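Sulfurtransferase (PDB 1E0C) probably catalyses, as a rhodanese (thiosulfate:cyanide sulfurtransferase), the transfer of sulfur from thiosulfate to cyanide through an enzyme-bound persulfide. Local coordinates at residues E24-D29 with P80-V85; Y110-G115 with L205-D210. All blocks are in the same frame, centred on the assembly; numbering follows the deposited sequence.

Contact 1 of 2, residues E24-D29 with P80-V85; sequences ELILVD and PEAVYV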
loop_
_atom_site.group_PDB
_atom_site.type_symbol
_atom_site.label_atom_id
_atom_site.label_comp_id
_atom_site.label_asym_id
_atom_site.label_seq_id
_atom_site.Cartn_x
_atom_site.Cartn_y
_atom_site.Cartn_z
ATOM N N GLU A 24 22.419 0.888 -1.855
ATOM C CA GLU A 24 21.390 -0.115 -1.634
ATOM C C GLU A 24 19.980 0.398 -1.885
ATOM O O GLU A 24 19.019 -0.378 -1.917
ATOM C CB GLU A 24 21.495 -0.663 -0.205
ATOM C CG GLU A 24 21.106 0.302 0.892
ATOM C CD GLU A 24 22.227 1.146 1.448
ATOM O OE1 GLU A 24 23.208 1.445 0.735
ATOM O OE2 GLU A 24 22.142 1.552 2.632
ATOM N N LEU A 25 19.819 1.704 -2.031
ATOM C CA LEU A 25 18.501 2.304 -2.160
ATOM C C LEU A 25 17.841 1.995 -3.495
ATOM O O LEU A 25 18.374 2.273 -4.572
ATOM C CB LEU A 25 18.592 3.824 -1.988
ATOM C CG LEU A 25 17.309 4.618 -2.251
ATOM C CD1 LEU A 25 16.217 4.207 -1.259
ATOM C CD2 LEU A 25 17.593 6.110 -2.137
ATOM N N ILE A 26 16.623 1.469 -3.406
ATOM C CA ILE A 26 15.744 1.368 -4.560
ATOM C C ILE A 26 14.541 2.284 -4.275
ATOM O O ILE A 26 13.712 1.955 -3.434
ATOM C CB ILE A 26 15.263 -0.055 -4.865
ATOM C CG1 ILE A 26 16.456 -0.980 -5.126
ATOM C CG2 ILE A 26 14.339 -0.016 -6.086
ATOM C CD1 ILE A 26 16.082 -2.369 -5.608
ATOM N N LEU A 27 14.567 3.456 -4.873
ATOM C CA LEU A 27 13.549 4.482 -4.651
ATOM C C LEU A 27 12.463 4.347 -5.714
ATOM O O LEU A 27 12.724 4.434 -6.912
ATOM C CB LEU A 27 14.199 5.856 -4.714
ATOM C CG LEU A 27 13.312 7.089 -4.589
ATOM C CD1 LEU A 27 12.568 7.074 -3.247
ATOM C CD2 LEU A 27 14.175 8.350 -4.673
ATOM N N VAL A 28 11.247 4.091 -5.251
ATOM C CA VAL A 28 10.136 3.797 -6.157
ATOM C C VAL A 28 9.078 4.887 -6.111
ATOM O O VAL A 28 8.530 5.215 -5.064
ATOM C CB VAL A 28 9.481 2.450 -5.763
ATOM C CG1 VAL A 28 8.336 2.112 -6.699
ATOM C CG2 VAL A 28 10.542 1.363 -5.740
ATOM N N ASP A 29 8.790 5.414 -7.288
ATOM C CA ASP A 29 7.811 6.474 -7.479
ATOM C C ASP A 29 6.552 5.889 -8.111
ATOM O O ASP A 29 6.617 5.315 -9.197
ATOM C CB ASP A 29 8.440 7.521 -8.401
ATOM C CG ASP A 29 7.561 8.620 -8.909
ATOM O OD1 ASP A 29 6.453 8.356 -9.407
ATOM O OD2 ASP A 29 8.007 9.803 -8.903
ATOM N N PRO A 80 19.624 -8.778 -3.145
ATOM C CA PRO A 80 19.659 -9.129 -1.739
ATOM C C PRO A 80 19.816 -7.983 -0.765
ATOM O O PRO A 80 19.188 -7.988 0.305
ATOM C CB PRO A 80 20.825 -10.111 -1.630
ATOM C CG PRO A 80 20.964 -10.697 -2.991
ATOM C CD PRO A 80 20.514 -9.642 -3.964
ATOM N N GLU A 81 20.650 -7.001 -1.075
ATOM C CA GLU A 81 20.926 -5.903 -0.147
ATOM C C GLU A 81 19.981 -4.724 -0.302
ATOM O O GLU A 81 20.115 -3.713 0.396
ATOM C CB GLU A 81 22.365 -5.413 -0.428
ATOM C CG GLU A 81 22.520 -4.789 -1.802
ATOM C CD GLU A 81 22.980 -5.741 -2.883
ATOM O OE1 GLU A 81 22.513 -6.897 -2.950
ATOM O OE2 GLU A 81 23.820 -5.321 -3.712
ATOM N N ALA A 82 19.046 -4.791 -1.244
ATOM C CA ALA A 82 18.182 -3.669 -1.555
ATOM C C ALA A 82 17.400 -3.177 -0.331
ATOM O O ALA A 82 16.901 -3.982 0.451
ATOM C CB ALA A 82 17.155 -4.055 -2.622
ATOM N N VAL A 83 17.211 -1.870 -0.299
ATOM C CA VAL A 83 16.308 -1.224 0.646
ATOM C C VAL A 83 15.384 -0.313 -0.166
ATOM O O VAL A 83 15.853 0.587 -0.860
ATOM C CB VAL A 83 17.005 -0.385 1.724
ATOM C CG1 VAL A 83 15.942 0.212 2.655
ATOM C CG2 VAL A 83 17.977 -1.223 2.547
ATOM N N TYR A 84 14.091 -0.630 -0.157
ATOM C CA TYR A 84 13.142 0.143 -0.935
ATOM C C TYR A 84 12.640 1.336 -0.113
ATOM O O TYR A 84 12.423 1.212 1.090
ATOM C CB TYR A 84 11.919 -0.693 -1.333
ATOM C CG TYR A 84 12.228 -1.738 -2.388
ATOM C CD1 TYR A 84 12.859 -2.913 -2.040
ATOM C CD2 TYR A 84 11.874 -1.520 -3.719
ATOM C CE1 TYR A 84 13.141 -3.890 -2.988
ATOM C CE2 TYR A 84 12.150 -2.491 -4.670
ATOM C CZ TYR A 84 12.802 -3.642 -4.307
ATOM O OH TYR A 84 13.072 -4.608 -5.253
ATOM N N VAL A 85 12.554 2.465 -0.782
ATOM C CA VAL A 85 11.829 3.622 -0.254
ATOM C C VAL A 85 10.729 3.934 -1.262
ATOM O O VAL A 85 10.993 3.951 -2.468
ATOM C CB VAL A 85 12.703 4.853 -0.019
ATOM C CG1 VAL A 85 11.839 6.034 0.417
ATOM C CG2 VAL A 85 13.739 4.538 1.056
#

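Contact 2 of 2, residues Y110-G115 with L205-D210; sequences YHYLNG and LRIRTD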
loop_
_atom_site.group_PDB
_atom_site.type_symbol
_atom_site.label_atom_id
_atom_site.label_comp_id
_atom_site.label_asym_id
_atom_site.label_seq_id
_atom_site.Cartn_x
_atom_site.Cartn_y
_atom_site.Cartn_z
ATOM N N TYR A 110 12.269 -2.077 3.814
ATOM C CA TYR A 110 11.598 -1.036 3.059
ATOM C C TYR A 110 11.061 0.060 3.976
ATOM O O TYR A 110 10.948 -0.086 5.192
ATOM C CB TYR A 110 10.468 -1.575 2.190
ATOM C CG TYR A 110 9.451 -2.410 2.935
ATOM C CD1 TYR A 110 8.570 -1.824 3.834
ATOM C CD2 TYR A 110 9.375 -3.780 2.727
ATOM C CE1 TYR A 110 7.645 -2.594 4.515
ATOM C CE2 TYR A 110 8.451 -4.559 3.408
ATOM C CZ TYR A 110 7.583 -3.951 4.292
ATOM O OH TYR A 110 6.662 -4.712 4.980
ATOM N N HIS A 111 10.844 1.217 3.367
ATOM C CA HIS A 111 10.351 2.394 4.062
ATOM C C HIS A 111 9.309 3.096 3.202
ATOM O O HIS A 111 9.351 3.023 1.970
ATOM C CB HIS A 111 11.503 3.396 4.324
ATOM C CG HIS A 111 12.585 2.784 5.161
ATOM N ND1 HIS A 111 12.542 2.782 6.537
ATOM C CD2 HIS A 111 13.679 2.065 4.805
ATOM C CE1 HIS A 111 13.578 2.099 7.006
ATOM N NE2 HIS A 111 14.270 1.641 5.977
ATOM N N TYR A 112 8.409 3.799 3.871
ATOM C CA TYR A 112 7.451 4.665 3.223
ATOM C C TYR A 112 7.861 6.122 3.470
ATOM O O TYR A 112 8.190 6.469 4.605
ATOM C CB TYR A 112 6.043 4.483 3.822
ATOM C CG TYR A 112 5.075 5.545 3.348
ATOM C CD1 TYR A 112 4.831 5.712 1.994
ATOM C CD2 TYR A 112 4.411 6.382 4.243
ATOM C CE1 TYR A 112 3.951 6.657 1.523
ATOM C CE2 TYR A 112 3.523 7.334 3.782
ATOM C CZ TYR A 112 3.297 7.476 2.427
ATOM O OH TYR A 112 2.432 8.430 1.954
ATOM N N LEU A 113 7.894 6.905 2.400
ATOM C CA LEU A 113 8.190 8.333 2.549
ATOM C C LEU A 113 6.914 9.045 3.003
ATOM O O LEU A 113 5.954 9.173 2.247
ATOM C CB LEU A 113 8.643 8.933 1.209
ATOM C CG LEU A 113 8.853 10.456 1.235
ATOM C CD1 LEU A 113 9.966 10.796 2.224
ATOM C CD2 LEU A 113 9.194 10.974 -0.155
ATOM N N ASN A 114 6.901 9.478 4.261
ATOM C CA ASN A 114 5.702 10.108 4.820
ATOM C C ASN A 114 5.223 11.287 4.004
ATOM O O ASN A 114 5.960 12.259 3.800
ATOM C CB ASN A 114 6.002 10.546 6.263
ATOM C CG ASN A 114 4.742 10.568 7.116
ATOM O OD1 ASN A 114 3.676 10.160 6.666
ATOM N ND2 ASN A 114 4.874 11.036 8.352
ATOM N N GLY A 115 3.999 11.225 3.484
ATOM C CA GLY A 115 3.453 12.297 2.669
ATOM C C GLY A 115 3.972 12.257 1.230
ATOM O O GLY A 115 3.584 13.085 0.401
ATOM N N LEU A 205 -0.205 15.641 3.515
ATOM C CA LEU A 205 -0.683 14.288 3.368
ATOM C C LEU A 205 0.146 13.236 4.068
ATOM O O LEU A 205 -0.001 12.044 3.805
ATOM C CB LEU A 205 -0.949 13.921 1.904
ATOM C CG LEU A 205 -1.980 14.808 1.184
ATOM C CD1 LEU A 205 -2.113 14.409 -0.274
ATOM C CD2 LEU A 205 -3.336 14.719 1.889
ATOM N N ARG A 206 0.923 13.634 5.077
ATOM C CA ARG A 206 1.558 12.653 5.955
ATOM C C ARG A 206 0.440 11.899 6.699
ATOM O O ARG A 206 -0.696 12.371 6.740
ATOM C CB ARG A 206 2.459 13.321 6.988
ATOM C CG ARG A 206 3.757 13.907 6.412
ATOM C CD ARG A 206 4.535 14.562 7.555
ATOM N NE ARG A 206 5.817 15.096 7.121
ATOM C CZ ARG A 206 6.008 16.136 6.330
ATOM N NH1 ARG A 206 5.017 16.839 5.806
ATOM N NH2 ARG A 206 7.272 16.487 6.048
ATOM N N ILE A 207 0.813 10.767 7.258
ATOM C CA ILE A 207 -0.121 9.997 8.098
ATOM C C ILE A 207 -0.398 10.829 9.352
ATOM O O ILE A 207 0.549 11.413 9.884
ATOM C CB ILE A 207 0.509 8.654 8.482
ATOM C CG1 ILE A 207 0.661 7.771 7.231
ATOM C CG2 ILE A 207 -0.319 7.927 9.531
ATOM C CD1 ILE A 207 1.753 6.731 7.367
ATOM N N ARG A 208 -1.661 11.000 9.720
ATOM C CA ARG A 208 -1.966 11.826 10.901
ATOM C C ARG A 208 -1.257 11.293 12.127
ATOM O O ARG A 208 -1.098 10.091 12.319
ATOM C CB ARG A 208 -3.476 11.885 11.124
ATOM C CG ARG A 208 -4.098 10.503 11.327
ATOM C CD ARG A 208 -5.616 10.619 11.154
ATOM N NE ARG A 208 -6.197 11.454 12.205
ATOM C CZ ARG A 208 -7.480 11.790 12.252
ATOM N NH1 ARG A 208 -8.302 11.418 11.284
ATOM N NH2 ARG A 208 -7.955 12.496 13.276
ATOM N N THR A 209 -0.770 12.195 13.000
ATOM C CA THR A 209 0.036 11.716 14.117
ATOM C C THR A 209 -0.790 11.034 15.203
ATOM O O THR A 209 -0.217 10.279 15.999
ATOM C CB THR A 209 0.859 12.857 14.754
ATOM O OG1 THR A 209 -0.047 13.883 15.169
ATOM C CG2 THR A 209 1.829 13.421 13.722
ATOM N N ASP A 210 -2.089 11.261 15.193
ATOM C CA ASP A 210 -3.002 10.684 16.178
ATOM C C ASP A 210 -3.654 9.415 15.652
ATOM O O ASP A 210 -4.655 8.949 16.194
ATOM C CB ASP A 210 -4.104 11.698 16.527
ATOM C CG ASP A 210 -4.997 12.069 15.364
ATOM O OD1 ASP A 210 -4.511 12.235 14.214
ATOM O OD2 ASP A 210 -6.229 12.218 15.578
HETATM O O HOH W 1 0.737 9.434 3.730
HETATM O O HOH W 2 3.023 11.030 10.615
#

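Contact 1 of 2, residues E24-D29 with P80-V85
Ile26 and Tyr84 stand side by side on one face of a parallel strand pair. The CB of Ile26 sits over the rim of one face of the Tyr84 ring, 4.1 Å from its centroid and 21° off the normal, a CH-pi contact. With CG1 beside its backbone N (chi1 -59°), Ile26 splits its branches: CD1 reaches Ala82 CB at 3.6 Å, while CG2 leans on Tyr84 CE2 at the same separation. Val28 CG2 meets the same ring in plane, at its edge, and Phe98 and Leu102 of helix 93-104 cover the cluster. The phenol OH is hydrogen-bonded to His78 ND1. An alanine in place of Tyr84 is likely to open a gap beside Ile26 and Val28 and leave the His78 nitrogen without its mate.

On the other face Leu25, Leu27 and Val85 pack against Leu16 of helix 13-17. Here the fit is tightest: Leu25 CD1 presses on Val85 CG2 at 3.4 Å, inside normal van der Waals spacing. Solvent lies beyond Glu81, whose exposed side chain barely approaches the other segment. Glu24 itself is buried: its CB lies 3.4 Å from Glu81 O and its CG 3.9 Å from Val83 CG2, while its bent chain takes OE2 away to the backbone N of Asp3.

Four backbone bonds join the strands: Ile26 N donates to Val83 O and Ile26 O accepts from Val85 N, Val83 N binds Glu24 O, and Val28 N binds Val85 O at 2.8 Å. The axes of strands 25-29 and 83-85 run parallel at 26° to each other. With strands 110-113 and 45-46 flanking the pair and helices on both faces, the geometry identifies neighbouring inner strands of the parallel sheet at the core of an alpha/beta rhodanese domain.

Contact 2 of 2, residues Y110-G115 with L205-D210
The Tyr112 ring has the backbone N of Asn114 over one face, offset toward the rim, and a water in plane at its edge; Ile207 CD1 approaches obliquely, 4.0 Å from Tyr112 CE2. That water accepts from Tyr112 OH and donates to Leu205 O, 2.7 Å from each. The Asn114 amide crosses the Arg206 chain at about a right angle, its plane 73° from the guanidinium, with Asn114 CG 3.6 Å from Arg206 CG.

With CG roughly opposite the backbone N (chi1 -152°), Asn114 aims OD1 at the other segment, where it accepts from Ile207 N at 3.0 Å in a nearly straight bond (167° at the hydrogen). Its ND2 donates to a second water, which passes the link to Ile207 O, and to Glu12 OE2. Gly115 lies close by, its CA 3.6 Å from Leu205 O, where a side chain would run into Arg206 CG.

Because Glu12 also forms a salt bridge with Arg206 NE, and Glu123 one with NH2, one carboxylate ties amide to guanidinium. The chemistry implies a largely polar junction between the two rhodanese-like units, bonded directly and through two waters, in which the buried arginine charge is probably balanced by these glutamates.

Contacts 1 and 2 share one parallel sheet, in which strand 83-87 lies between strands 25-29 and 110-113. Their centres are 18 Å apart, yet they meet directly: Tyr84 O lies 2.8 Å from His111 N, a probable hydrogen bond, and Val83 CG1 packs on His111 CD2 at 3.6 Å. Contact 1 stays within the first rhodanese-like unit, whereas contact 2 joins the end of strand 110-113 and the loop after it to a segment of the second. That second unit bears the persulfide-carrying s-mercaptocysteine, Cys230, which follows strand 225-228; neither contact includes it. The side chain of Leu205 in contact 2 is about 10 Å from a magnesium ion.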